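Local structure of tonb-dependent siderophore receptor (5FR8) at residues E171-Q176 against S185-F190; I223-A228 against R709-I714; V367-T372 against Y416-L421; T632-V637 against V685-S690; S649-E654 against L670-V675. The protein probably binds iron-chelating siderophores, possibly including ferric enterobactin, in the outer membrane for the first step of iron uptake. All coordinates share one frame; numbering follows the deposited sequence.

How the interactions relate
All five contacts lie in the barrel domain of the receptor. Interactions 1, 3 and 4 pair neighbouring wall strands, while interaction 2 joins two loops, and interaction 5 the two legs of one loop. Interactions 1 and 3 are far apart on the wall, with centres about 43 Å from each other. Interaction 4 lies nearer to interaction 1, about 11 Å away between nearest atoms. Interactions 4 and 5 share strand 674-687, one near each end, with centres about 48 Å apart. Interactions 2 and 5 touch directly: Ile-714 CD1 lies 3.6 Å from Leu-670 CD1, and Ile-714 O packs on Ser-649 CB. Along the chain, interactions 3, 4 and 5 all fall within the 480-residue stretch between the segments of interaction 2.

Interaction 1: E171-Q176 against S185-F190; sequences EFYTSQ and SNRVGF
Tyr-173 and Arg-187 meet in a stack. The guanidinium of Arg-187 lies flat on the tyrosine ring, with centres 4.4 Å apart and planes at 20°. Its NH2 sits over one face, 3.3 Å from Tyr-173 CG. A bend at the third torsion of Arg-187 (chi3 -87°) turns the group over the ring. The same guanidinium has a salt bridge to Glu-130 and hydrogen bonds to the carbonyl oxygens of Val-54 and Arg-55. Three partners therefore fix its orientation as well as the stack.

The backbones form a beta hairpin of the barrel wall. Strand 167-177 also pairs with strand 724-731, which closes the barrel, and strand 185-195 pairs with 201-212. Tyr-173 and Arg-187 face the inside, where the plug domain provides the partners just named. Regular antiparallel bonds run along the hairpin, such as Arg-187 N to Tyr-173 O at 2.9 Å. The bond from Gly-189 N to Glu-171 O is weak.

On the other side of the wall there is one apolar contact and one polar contact. Val-188 CG2 lies over a face of the Phe-172 ring, 4.0 Å from its centroid. The two side chains run side by side on the surface. Thr-174 OG1 donates to Asn-186 OD1 at 2.6 Å. The same hydroxyl accepts from Gln-176 NE2, 3.2 Å away.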
# COMPACT_ATOMS: atom_id res chain seq x y z
N GLU A 171 18.63 -4.77 -18.09
CA GLU A 171 18.06 -6.00 -17.56
C GLU A 171 16.77 -6.37 -18.30
O GLU A 171 15.99 -5.49 -18.66
CB GLU A 171 17.76 -5.86 -16.06
CG GLU A 171 18.99 -5.75 -15.16
CD GLU A 171 19.14 -4.40 -14.43
OE1 GLU A 171 18.91 -3.33 -15.05
OE2 GLU A 171 19.48 -4.42 -13.22
N PHE A 172 16.56 -7.65 -18.53
CA PHE A 172 15.34 -8.12 -19.19
C PHE A 172 14.71 -9.11 -18.25
O PHE A 172 15.37 -9.66 -17.36
CB PHE A 172 15.64 -8.84 -20.51
CG PHE A 172 16.24 -7.95 -21.58
CD1 PHE A 172 17.55 -7.50 -21.49
CD2 PHE A 172 15.50 -7.57 -22.69
CE1 PHE A 172 18.10 -6.69 -22.47
CE2 PHE A 172 16.05 -6.77 -23.67
CZ PHE A 172 17.35 -6.32 -23.56
N TYR A 173 13.43 -9.36 -18.43
CA TYR A 173 12.75 -10.38 -17.66
C TYR A 173 11.52 -10.84 -18.40
O TYR A 173 10.87 -10.06 -19.09
CB TYR A 173 12.34 -9.85 -16.28
CG TYR A 173 11.39 -10.77 -15.53
CD1 TYR A 173 10.03 -10.82 -15.85
CD2 TYR A 173 11.84 -11.58 -14.50
CE1 TYR A 173 9.16 -11.64 -15.18
CE2 TYR A 173 10.98 -12.40 -13.82
CZ TYR A 173 9.64 -12.43 -14.16
OH TYR A 173 8.78 -13.27 -13.47
N THR A 174 11.18 -12.10 -18.24
CA THR A 174 9.95 -12.61 -18.82
C THR A 174 9.39 -13.68 -17.91
O THR A 174 10.15 -14.41 -17.29
CB THR A 174 10.21 -13.16 -20.23
OG1 THR A 174 8.98 -13.61 -20.80
CG2 THR A 174 11.24 -14.28 -20.19
N SER A 175 8.08 -13.75 -17.83
CA SER A 175 7.42 -14.84 -17.11
C SER A 175 6.43 -15.51 -18.05
O SER A 175 5.74 -14.83 -18.80
CB SER A 175 6.68 -14.32 -15.88
OG SER A 175 5.51 -15.08 -15.62
N GLN A 176 6.35 -16.84 -17.98
CA GLN A 176 5.62 -17.62 -18.97
C GLN A 176 4.76 -18.73 -18.34
O GLN A 176 5.21 -19.86 -18.15
CB GLN A 176 6.61 -18.23 -19.94
CG GLN A 176 7.28 -17.21 -20.85
CD GLN A 176 6.27 -16.48 -21.71
OE1 GLN A 176 5.21 -17.01 -22.02
NE2 GLN A 176 6.58 -15.25 -22.08
N SER A 185 4.38 -11.99 -18.95
CA SER A 185 4.84 -10.65 -18.55
C SER A 185 6.25 -10.41 -19.10
O SER A 185 7.03 -11.37 -19.23
CB SER A 185 4.81 -10.50 -17.01
OG SER A 185 5.46 -9.32 -16.55
N ASN A 186 6.56 -9.14 -19.40
CA ASN A 186 7.86 -8.78 -19.98
C ASN A 186 8.39 -7.41 -19.60
O ASN A 186 7.70 -6.40 -19.74
CB ASN A 186 7.77 -8.88 -21.49
CG ASN A 186 7.53 -10.30 -21.94
OD1 ASN A 186 8.34 -11.20 -21.68
ND2 ASN A 186 6.40 -10.51 -22.60
N ARG A 187 9.65 -7.38 -19.17
CA ARG A 187 10.31 -6.15 -18.78
C ARG A 187 11.60 -5.94 -19.51
O ARG A 187 12.24 -6.89 -19.94
CB ARG A 187 10.67 -6.20 -17.31
CG ARG A 187 9.48 -6.11 -16.41
CD ARG A 187 9.89 -5.79 -15.00
NE ARG A 187 10.22 -6.97 -14.20
CZ ARG A 187 11.46 -7.42 -14.02
NH1 ARG A 187 12.49 -6.83 -14.60
NH2 ARG A 187 11.66 -8.47 -13.24
N VAL A 188 11.97 -4.67 -19.62
CA VAL A 188 13.30 -4.26 -20.01
C VAL A 188 13.48 -2.92 -19.34
O VAL A 188 12.52 -2.16 -19.16
CB VAL A 188 13.47 -4.10 -21.55
CG1 VAL A 188 12.46 -3.12 -22.16
CG2 VAL A 188 14.89 -3.66 -21.89
N GLY A 189 14.71 -2.61 -18.97
CA GLY A 189 14.96 -1.42 -18.19
C GLY A 189 16.43 -1.21 -18.03
O GLY A 189 17.22 -2.14 -18.17
N PHE A 190 16.81 0.02 -17.72
CA PHE A 190 18.23 0.35 -17.64
C PHE A 190 18.49 1.25 -16.46
O PHE A 190 17.58 1.88 -15.93
CB PHE A 190 18.68 1.05 -18.92
CG PHE A 190 18.12 2.44 -19.08
CD1 PHE A 190 18.80 3.52 -18.56
CD2 PHE A 190 16.91 2.64 -19.73
CE1 PHE A 190 18.29 4.79 -18.69
CE2 PHE A 190 16.39 3.91 -19.86
CZ PHE A 190 17.08 4.99 -19.34

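Interaction 2: I223-A228 against R709-I714; sequences IGSTAA and RDSNSI
Ser-225 OG takes part in three hydrogen bonds, one of them weak. It accepts from Ser-711 N at 2.7 Å and donates to Arg-709 O, also at 2.7 Å. Ala-227 N adds the weak third bond from its own segment. The hydroxyl reaches across because it stands anti to the serine nitrogen (chi1 179°). It thus ties together two backbone groups of 709-714.

Ser-711 returns the contact. Its OG accepts from Thr-226 N at 3.1 Å, in a nearly straight bond of 166°. Thr-226 OG1 is held elsewhere, by the carbonyl oxygen of Asn-272.

Both segments lie in long loops between strands of a TonB-dependent receptor barrel, one after strand 201-212 and one after 693-700. Such long loops are extracellular in this family, so this contact probably lies on the outer side of the membrane. A type I turn from Asp-710 to Ser-713 bends the second segment back.

Arg-709 runs out extended from CG to NE along Ala-227. Ala-227 CB sits over one face of the guanidinium, 3.8 Å from NE. At the edge, NH1 donates to Ala-228 O at 2.9 Å. NH1 also forms a salt bridge with Asp-268, while Asn-81, within the plug range, touches the Arg-709 side chain.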
# COMPACT_ATOMS: atom_id res chain seq x y z
N ILE A 223 -15.37 -22.82 -12.34
CA ILE A 223 -15.98 -23.07 -11.02
C ILE A 223 -17.21 -22.21 -10.83
O ILE A 223 -17.54 -21.85 -9.69
CB ILE A 223 -15.04 -22.74 -9.85
CG1 ILE A 223 -13.61 -23.22 -10.10
CG2 ILE A 223 -15.55 -23.35 -8.54
CD1 ILE A 223 -12.61 -22.50 -9.21
N GLY A 224 -17.88 -21.85 -11.92
CA GLY A 224 -19.16 -21.13 -11.86
C GLY A 224 -19.03 -19.66 -11.50
O GLY A 224 -19.99 -19.04 -11.05
N SER A 225 -17.84 -19.09 -11.71
CA SER A 225 -17.52 -17.76 -11.20
C SER A 225 -17.42 -16.73 -12.32
O SER A 225 -16.87 -16.99 -13.40
CB SER A 225 -16.20 -17.78 -10.38
OG SER A 225 -15.86 -16.47 -9.89
N THR A 226 -17.96 -15.54 -12.02
CA THR A 226 -18.00 -14.43 -12.96
C THR A 226 -16.98 -13.35 -12.62
O THR A 226 -16.93 -12.31 -13.28
CB THR A 226 -19.38 -13.79 -12.93
OG1 THR A 226 -19.75 -13.58 -11.55
CG2 THR A 226 -20.41 -14.69 -13.63
N ALA A 227 -16.18 -13.59 -11.59
CA ALA A 227 -15.18 -12.61 -11.20
C ALA A 227 -14.04 -12.62 -12.18
O ALA A 227 -13.69 -13.66 -12.71
CB ALA A 227 -14.66 -12.90 -9.81
N ALA A 228 -13.48 -11.44 -12.43
CA ALA A 228 -12.38 -11.31 -13.34
C ALA A 228 -11.07 -11.76 -12.71
O ALA A 228 -10.91 -11.73 -11.48
CB ALA A 228 -12.26 -9.87 -13.78
N ARG A 709 -10.51 -17.31 -8.62
CA ARG A 709 -11.31 -16.39 -7.83
C ARG A 709 -12.78 -16.69 -7.98
O ARG A 709 -13.31 -16.75 -9.09
CB ARG A 709 -11.04 -14.95 -8.24
CG ARG A 709 -11.80 -13.91 -7.44
CD ARG A 709 -11.39 -12.55 -7.93
NE ARG A 709 -12.17 -11.44 -7.39
CZ ARG A 709 -12.42 -10.32 -8.06
NH1 ARG A 709 -11.97 -10.17 -9.31
NH2 ARG A 709 -13.12 -9.35 -7.47
N ASP A 710 -13.43 -16.89 -6.83
CA ASP A 710 -14.81 -17.31 -6.77
C ASP A 710 -15.65 -16.09 -6.48
O ASP A 710 -15.49 -15.47 -5.44
CB ASP A 710 -14.96 -18.33 -5.64
CG ASP A 710 -16.27 -19.06 -5.66
OD1 ASP A 710 -17.24 -18.53 -6.21
OD2 ASP A 710 -16.32 -20.19 -5.09
N SER A 711 -16.54 -15.75 -7.42
CA SER A 711 -17.51 -14.70 -7.18
C SER A 711 -18.57 -15.11 -6.16
O SER A 711 -19.09 -14.25 -5.45
CB SER A 711 -18.19 -14.31 -8.47
OG SER A 711 -18.80 -15.45 -9.05
N ASN A 712 -18.89 -16.39 -6.09
CA ASN A 712 -19.87 -16.87 -5.09
C ASN A 712 -19.32 -17.11 -3.67
O ASN A 712 -19.94 -17.79 -2.88
CB ASN A 712 -20.53 -18.14 -5.60
CG ASN A 712 -21.23 -17.93 -6.92
OD1 ASN A 712 -20.95 -18.63 -7.90
ND2 ASN A 712 -22.15 -16.97 -6.95
N SER A 713 -18.16 -16.55 -3.34
CA SER A 713 -17.60 -16.70 -2.01
C SER A 713 -17.11 -15.36 -1.53
O SER A 713 -16.90 -14.45 -2.33
CB SER A 713 -16.40 -17.65 -2.03
OG SER A 713 -15.47 -17.29 -1.02
N ILE A 714 -16.92 -15.22 -0.22
CA ILE A 714 -16.32 -13.99 0.33
C ILE A 714 -14.99 -14.32 1.03
O ILE A 714 -14.37 -13.46 1.66
CB ILE A 714 -17.30 -13.26 1.25
CG1 ILE A 714 -17.83 -14.19 2.32
CG2 ILE A 714 -18.48 -12.75 0.45
CD1 ILE A 714 -18.71 -13.48 3.32

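Interaction 3: V367-T372 against Y416-L421; sequences VLTVGT and YIEDNL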
# COMPACT_ATOMS: atom_id res chain seq x y z
N VAL A 367 21.42 12.41 20.86
CA VAL A 367 21.34 12.97 19.54
C VAL A 367 19.92 13.52 19.39
O VAL A 367 18.96 12.75 19.24
CB VAL A 367 21.67 11.93 18.45
CG1 VAL A 367 21.54 12.56 17.06
CG2 VAL A 367 23.06 11.38 18.65
N LEU A 368 19.79 14.84 19.47
CA LEU A 368 18.49 15.48 19.36
C LEU A 368 18.13 15.73 17.92
O LEU A 368 18.82 16.48 17.23
CB LEU A 368 18.49 16.80 20.12
CG LEU A 368 17.14 17.51 20.15
CD1 LEU A 368 16.21 16.83 21.14
CD2 LEU A 368 17.31 18.98 20.50
N THR A 369 17.06 15.10 17.45
CA THR A 369 16.44 15.47 16.18
C THR A 369 15.28 16.46 16.41
O THR A 369 14.48 16.28 17.32
CB THR A 369 15.94 14.23 15.41
OG1 THR A 369 17.06 13.49 14.93
CG2 THR A 369 15.09 14.62 14.24
N VAL A 370 15.21 17.51 15.59
CA VAL A 370 14.07 18.42 15.65
C VAL A 370 13.65 18.79 14.23
O VAL A 370 14.50 19.05 13.38
CB VAL A 370 14.40 19.66 16.47
CG1 VAL A 370 15.68 20.29 15.96
CG2 VAL A 370 13.24 20.63 16.45
N GLY A 371 12.34 18.77 13.95
CA GLY A 371 11.87 18.86 12.56
C GLY A 371 10.54 19.55 12.31
O GLY A 371 9.70 19.64 13.20
N THR A 372 10.36 20.04 11.07
CA THR A 372 9.11 20.64 10.62
C THR A 372 8.68 20.00 9.34
O THR A 372 9.52 19.62 8.52
CB THR A 372 9.26 22.13 10.31
OG1 THR A 372 9.60 22.83 11.51
CG2 THR A 372 7.95 22.71 9.77
N TYR A 416 8.14 18.03 15.23
CA TYR A 416 8.48 16.90 16.09
C TYR A 416 9.85 17.06 16.74
O TYR A 416 10.71 17.80 16.24
CB TYR A 416 8.42 15.61 15.30
CG TYR A 416 9.28 15.60 14.05
CD1 TYR A 416 8.81 16.12 12.83
CD2 TYR A 416 10.54 15.05 14.07
CE1 TYR A 416 9.59 16.09 11.69
CE2 TYR A 416 11.33 15.03 12.95
CZ TYR A 416 10.85 15.54 11.76
OH TYR A 416 11.66 15.50 10.66
N ILE A 417 10.04 16.37 17.85
CA ILE A 417 11.33 16.36 18.54
C ILE A 417 11.65 14.92 18.96
O ILE A 417 10.75 14.14 19.27
CB ILE A 417 11.33 17.29 19.76
CG1 ILE A 417 12.69 17.25 20.44
CG2 ILE A 417 10.26 16.88 20.74
CD1 ILE A 417 12.96 18.44 21.34
N GLU A 418 12.93 14.59 18.93
CA GLU A 418 13.36 13.21 19.08
C GLU A 418 14.73 13.13 19.71
O GLU A 418 15.65 13.86 19.31
CB GLU A 418 13.44 12.54 17.73
CG GLU A 418 12.11 12.08 17.17
CD GLU A 418 12.31 11.30 15.90
OE1 GLU A 418 13.30 11.61 15.19
OE2 GLU A 418 11.51 10.38 15.63
N ASP A 419 14.88 12.22 20.67
CA ASP A 419 16.14 12.04 21.35
C ASP A 419 16.56 10.57 21.27
O ASP A 419 15.77 9.68 21.57
CB ASP A 419 15.99 12.50 22.80
CG ASP A 419 17.27 13.08 23.37
OD1 ASP A 419 18.36 12.95 22.77
OD2 ASP A 419 17.18 13.66 24.46
N ASN A 420 17.80 10.32 20.86
CA ASN A 420 18.41 9.02 21.04
C ASN A 420 19.45 9.08 22.16
O ASN A 420 20.51 9.72 22.04
CB ASN A 420 19.05 8.50 19.75
CG ASN A 420 19.75 7.17 19.96
OD1 ASN A 420 19.69 6.59 21.05
ND2 ASN A 420 20.41 6.68 18.92
N LEU A 421 19.12 8.40 23.26
CA LEU A 421 19.95 8.41 24.47
C LEU A 421 20.71 7.09 24.63
O LEU A 421 20.16 6.02 24.42
CB LEU A 421 19.06 8.62 25.71
CG LEU A 421 18.13 9.85 25.77
CD1 LEU A 421 16.79 9.56 25.10
CD2 LEU A 421 17.86 10.27 27.20
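Tyr-416 sets its CG between its own nitrogen and carbonyl carbon (chi1 55°), which folds the ring across to the next strand and over Gly-371. Gly-371 CA lies over one face of the ring, 3.8 Å from the centroid. The ring lies directly against the backbone of Gly-371, which has no side chain. The pair resembles the glycine-aromatic "mortise and tenon" contact described in outer-membrane beta barrels. At the edge of the ring, Thr-369 CG2 comes within 4.0 Å of CE2. On this same face Thr-369 and Glu-418 run side by side, with CG2 of the threonine 3.6 Å from Glu-418 OE1.

Leu-368 has CG anti to its nitrogen (chi1 -176°), on the opposite side of the wall. With chi2 at 76° this puts its CD1 3.6 Å from Ile-417 CG1, where the two side chains meet at a slant.

The backbones are antiparallel. Gly-371 N donates to Tyr-416 O at 3.0 Å, and Tyr-416 N returns a bond of equal length to Gly-371 O. The bond from Val-367 N to Asn-420 O is weak.

Strand 365-380 is flanked by 343-361, and strand 407-422 by 427-438. On the inner side, Glu-418 forms a salt bridge with Arg-145 of the plug. Helix 31-34 and the residues just before it lie against this face. Glu-418 touches Ala-31, and Asn-420 ND2 bonds to the carbonyl oxygen of Val-29.

Interaction 4: T632-V637 against V685-S690; sequences TDQLDV and VGYKFS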
# COMPACT_ATOMS: atom_id res chain seq x y z
N THR A 632 29.26 -22.77 -7.24
CA THR A 632 30.58 -22.27 -7.65
C THR A 632 30.50 -20.75 -7.56
O THR A 632 29.49 -20.21 -7.13
CB THR A 632 30.93 -22.69 -9.09
OG1 THR A 632 29.98 -22.14 -10.01
CG2 THR A 632 30.93 -24.21 -9.23
N ASP A 633 31.54 -20.05 -7.98
CA ASP A 633 31.48 -18.59 -7.99
C ASP A 633 30.48 -18.08 -9.02
O ASP A 633 29.88 -17.02 -8.85
CB ASP A 633 32.86 -18.00 -8.26
CG ASP A 633 33.81 -18.19 -7.09
OD1 ASP A 633 34.11 -19.36 -6.76
OD2 ASP A 633 34.26 -17.18 -6.51
N GLN A 634 30.30 -18.86 -10.09
CA GLN A 634 29.35 -18.50 -11.14
C GLN A 634 27.98 -19.07 -10.85
O GLN A 634 26.99 -18.35 -10.89
CB GLN A 634 29.84 -19.04 -12.48
CG GLN A 634 31.23 -18.55 -12.84
CD GLN A 634 32.00 -19.56 -13.65
OE1 GLN A 634 31.57 -19.96 -14.73
NE2 GLN A 634 33.13 -19.99 -13.13
N LEU A 635 27.95 -20.36 -10.55
CA LEU A 635 26.70 -21.10 -10.41
C LEU A 635 26.07 -20.98 -9.03
O LEU A 635 26.74 -21.02 -8.02
CB LEU A 635 26.94 -22.58 -10.69
CG LEU A 635 25.65 -23.39 -10.79
CD1 LEU A 635 24.85 -22.98 -12.02
CD2 LEU A 635 25.98 -24.88 -10.81
N ASP A 636 24.75 -20.85 -9.03
CA ASP A 636 24.00 -20.51 -7.84
C ASP A 636 22.65 -21.22 -7.97
O ASP A 636 22.12 -21.39 -9.07
CB ASP A 636 23.90 -18.96 -7.77
CG ASP A 636 22.81 -18.45 -6.84
OD1 ASP A 636 21.64 -18.42 -7.28
OD2 ASP A 636 23.14 -18.05 -5.70
N VAL A 637 22.09 -21.67 -6.85
CA VAL A 637 20.75 -22.23 -6.86
C VAL A 637 19.99 -21.61 -5.72
O VAL A 637 20.58 -21.32 -4.68
CB VAL A 637 20.76 -23.76 -6.73
CG1 VAL A 637 21.60 -24.18 -5.54
CG2 VAL A 637 19.34 -24.34 -6.64
N VAL A 685 17.95 -21.66 -11.01
CA VAL A 685 19.38 -21.84 -11.14
C VAL A 685 19.91 -20.54 -11.75
O VAL A 685 19.33 -20.01 -12.70
CB VAL A 685 19.77 -23.12 -11.93
CG1 VAL A 685 19.07 -23.17 -13.28
CG2 VAL A 685 21.27 -23.18 -12.10
N GLY A 686 20.97 -20.01 -11.16
CA GLY A 686 21.40 -18.66 -11.45
C GLY A 686 22.84 -18.67 -11.87
O GLY A 686 23.73 -18.68 -11.04
N TYR A 687 23.06 -18.64 -13.18
CA TYR A 687 24.40 -18.67 -13.75
C TYR A 687 24.91 -17.30 -14.17
O TYR A 687 24.31 -16.60 -14.97
CB TYR A 687 24.42 -19.57 -14.97
CG TYR A 687 25.82 -19.94 -15.44
CD1 TYR A 687 26.70 -20.64 -14.60
CD2 TYR A 687 26.25 -19.62 -16.72
CE1 TYR A 687 27.96 -20.99 -15.02
CE2 TYR A 687 27.52 -19.97 -17.15
CZ TYR A 687 28.36 -20.66 -16.29
OH TYR A 687 29.61 -21.01 -16.71
N LYS A 688 26.06 -16.93 -13.62
CA LYS A 688 26.78 -15.76 -14.08
C LYS A 688 27.71 -16.16 -15.22
O LYS A 688 28.84 -16.56 -14.97
CB LYS A 688 27.60 -15.18 -12.93
CG LYS A 688 26.80 -14.96 -11.66
CD LYS A 688 27.62 -14.27 -10.58
CE LYS A 688 28.45 -13.13 -11.18
NZ LYS A 688 28.91 -12.15 -10.16
N PHE A 689 27.24 -16.05 -16.46
CA PHE A 689 28.07 -16.38 -17.63
C PHE A 689 29.36 -15.55 -17.71
O PHE A 689 30.31 -15.92 -18.40
CB PHE A 689 27.29 -16.25 -18.95
CG PHE A 689 28.18 -16.12 -20.17
CD1 PHE A 689 28.86 -17.22 -20.68
CD2 PHE A 689 28.36 -14.88 -20.82
CE1 PHE A 689 29.70 -17.10 -21.80
CE2 PHE A 689 29.19 -14.75 -21.94
CZ PHE A 689 29.86 -15.86 -22.43
N SER A 690 29.40 -14.42 -17.00
CA SER A 690 30.54 -13.50 -17.10
C SER A 690 30.49 -12.39 -16.04
O SER A 690 29.53 -12.28 -15.28
CB SER A 690 30.60 -12.89 -18.51
OG SER A 690 31.21 -11.62 -18.49
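Leu-635 CD1 lies between two side chains of the neighbouring strand. It is 3.6 Å from Val-685 CG2 and 3.9 Å from Tyr-687 CD1. The contact is at one end of two adjacent antiparallel strands of the TonB-dependent barrel, 635-648 and 674-687. Leu-635 has CG anti to its nitrogen (chi1 -171°), which helps direct its isobutyl end to the other strand. The leucine and tyrosine side chains cross at about a right angle.

Gln-634 runs beside Tyr-687, pointing the same way. Its CB packs at 3.7 Å from Tyr-687 CE1, and the amide and ring planes are turned 49° apart. The next residue, Lys-688, passes Gln-634 O with its CG, 3.5 Å away. The end of the lysine then leads away.

Two backbone bonds join the segments. Gly-686 N donates to Asp-636 O at 2.8 Å. Lys-688 N donates to Gln-634 O at 3.2 Å.

Further out, Asp-636 turns to the opposite face from Leu-635. Its OD1 forms a salt bridge with Arg-696 on strand 693-700. The first segment begins in the short turn from strand 621-630. Short turns of this barrel family are periplasmic, which is consistent with a periplasmic position here. An ST motif shapes the turn: Thr-632 OG1 accepts from Leu-635 N at 2.8 Å.

Interaction 5: S649-E654 against L670-V675; sequences SRQFAE and LKPSTV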
# COMPACT_ATOMS: atom_id res chain seq x y z
N SER A 649 -13.28 -15.32 5.97
CA SER A 649 -14.00 -14.19 5.42
C SER A 649 -14.56 -13.36 6.55
O SER A 649 -14.57 -13.81 7.69
CB SER A 649 -15.19 -14.71 4.64
OG SER A 649 -16.21 -15.10 5.54
N ARG A 650 -15.05 -12.16 6.22
CA ARG A 650 -15.85 -11.39 7.16
C ARG A 650 -16.91 -12.34 7.76
O ARG A 650 -17.43 -13.19 7.05
CB ARG A 650 -16.52 -10.19 6.47
CG ARG A 650 -15.59 -9.04 6.12
CD ARG A 650 -16.26 -7.99 5.23
NE ARG A 650 -17.35 -7.31 5.92
CZ ARG A 650 -18.65 -7.53 5.70
NH1 ARG A 650 -19.04 -8.39 4.77
NH2 ARG A 650 -19.56 -6.87 6.42
N GLN A 651 -17.19 -12.21 9.06
CA GLN A 651 -18.05 -13.14 9.78
C GLN A 651 -19.43 -12.60 10.11
O GLN A 651 -20.33 -13.40 10.45
CB GLN A 651 -17.41 -13.56 11.10
CG GLN A 651 -16.15 -14.39 10.93
CD GLN A 651 -16.35 -15.62 10.07
OE1 GLN A 651 -17.22 -16.43 10.34
NE2 GLN A 651 -15.57 -15.74 9.01
N PHE A 652 -19.62 -11.28 10.04
CA PHE A 652 -20.85 -10.67 10.55
C PHE A 652 -21.42 -9.60 9.63
O PHE A 652 -20.72 -8.74 9.17
CB PHE A 652 -20.66 -10.07 11.95
CG PHE A 652 -20.20 -11.04 12.97
CD1 PHE A 652 -20.95 -12.16 13.26
CD2 PHE A 652 -18.98 -10.84 13.64
CE1 PHE A 652 -20.51 -13.06 14.21
CE2 PHE A 652 -18.53 -11.76 14.58
CZ PHE A 652 -19.31 -12.87 14.86
N ALA A 653 -22.72 -9.66 9.44
CA ALA A 653 -23.42 -8.76 8.56
C ALA A 653 -23.42 -7.35 9.09
O ALA A 653 -23.56 -7.15 10.31
CB ALA A 653 -24.86 -9.25 8.41
N GLU A 654 -23.24 -6.38 8.17
CA GLU A 654 -23.34 -4.95 8.48
C GLU A 654 -24.32 -4.18 7.56
O GLU A 654 -24.21 -2.98 7.40
CB GLU A 654 -21.97 -4.27 8.35
CG GLU A 654 -20.76 -5.00 8.90
CD GLU A 654 -19.46 -4.19 8.68
OE1 GLU A 654 -19.47 -2.95 8.93
OE2 GLU A 654 -18.43 -4.79 8.24
N LEU A 670 -25.35 -13.21 4.47
CA LEU A 670 -23.93 -13.48 4.49
C LEU A 670 -23.64 -14.98 4.58
O LEU A 670 -24.32 -15.71 5.28
CB LEU A 670 -23.30 -12.74 5.65
CG LEU A 670 -21.81 -12.53 5.46
CD1 LEU A 670 -21.55 -11.53 4.35
CD2 LEU A 670 -21.20 -12.06 6.78
N LYS A 671 -22.61 -15.43 3.88
CA LYS A 671 -22.23 -16.85 3.81
C LYS A 671 -20.71 -16.94 4.13
O LYS A 671 -19.85 -17.03 3.23
CB LYS A 671 -22.60 -17.38 2.41
CG LYS A 671 -21.97 -18.69 1.94
CD LYS A 671 -23.01 -19.78 1.67
CE LYS A 671 -22.38 -21.17 1.67
NZ LYS A 671 -23.30 -22.20 1.13
N PRO A 672 -20.38 -16.87 5.42
CA PRO A 672 -18.98 -16.91 5.84
C PRO A 672 -18.33 -18.20 5.38
O PRO A 672 -18.97 -19.24 5.45
CB PRO A 672 -19.08 -16.85 7.36
CG PRO A 672 -20.37 -16.16 7.62
CD PRO A 672 -21.28 -16.74 6.58
N SER A 673 -17.10 -18.11 4.89
CA SER A 673 -16.34 -19.25 4.40
C SER A 673 -14.88 -18.95 4.60
O SER A 673 -14.51 -17.81 4.87
CB SER A 673 -16.61 -19.52 2.92
OG SER A 673 -16.56 -18.34 2.17
N THR A 674 -14.03 -19.96 4.46
CA THR A 674 -12.65 -19.84 4.87
C THR A 674 -11.78 -20.60 3.91
O THR A 674 -11.95 -21.76 3.74
CB THR A 674 -12.50 -20.45 6.27
OG1 THR A 674 -13.30 -19.70 7.19
CG2 THR A 674 -11.05 -20.46 6.72
N VAL A 675 -10.80 -19.95 3.30
CA VAL A 675 -9.92 -20.67 2.40
C VAL A 675 -9.03 -21.64 3.17
O VAL A 675 -8.39 -21.24 4.13
CB VAL A 675 -9.02 -19.70 1.64
CG1 VAL A 675 -8.01 -20.47 0.81
CG2 VAL A 675 -9.87 -18.79 0.77
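Ser-649 and Ser-673 form one tight part of this contact. Ser-649 N donates to Ser-673 O at 3.0 Å, and Ser-673 N donates back to Ser-649 OG at 3.2 Å. The two segments are the legs of the loop joining barrel strands 635-648 and 674-687. This long loop is probably extracellular, as in other TonB-dependent receptors. The serine pair continues the strand pairing a little way into the loop, with a side-chain oxygen replacing one backbone acceptor. That oxygen sits between the serine nitrogen and carbonyl carbon (chi1 76°). It also donates to Arg-650 O at 2.7 Å, so one hydroxyl links both legs. Ser-673 OG bonds to Ser-715 of another loop.

Leu-670 is the other closely packed residue. It reaches toward the first leg, and its CD2 lies along the backbone of 651-653, 3.7 Å from Phe-652 N. That nitrogen itself bonds to Asn-613.

The looser side is at the surface. There Pro-672 meets the end of Gln-651 at a slant, with its CB 3.5 Å from OE1. Phe-652 also lies on the surface, and its side chain takes little part.

Arg-650 crosses Leu-670 at about a right angle, and its charge is used within the loop. NH1 forms a salt bridge with Glu-658. NH2 donates to Glu-654 OE2 at 3.0 Å, close to the guanidinium plane and in a bond of 168°. Leu-670 CD1 stands 4.0 Å from Arg-650 NH1.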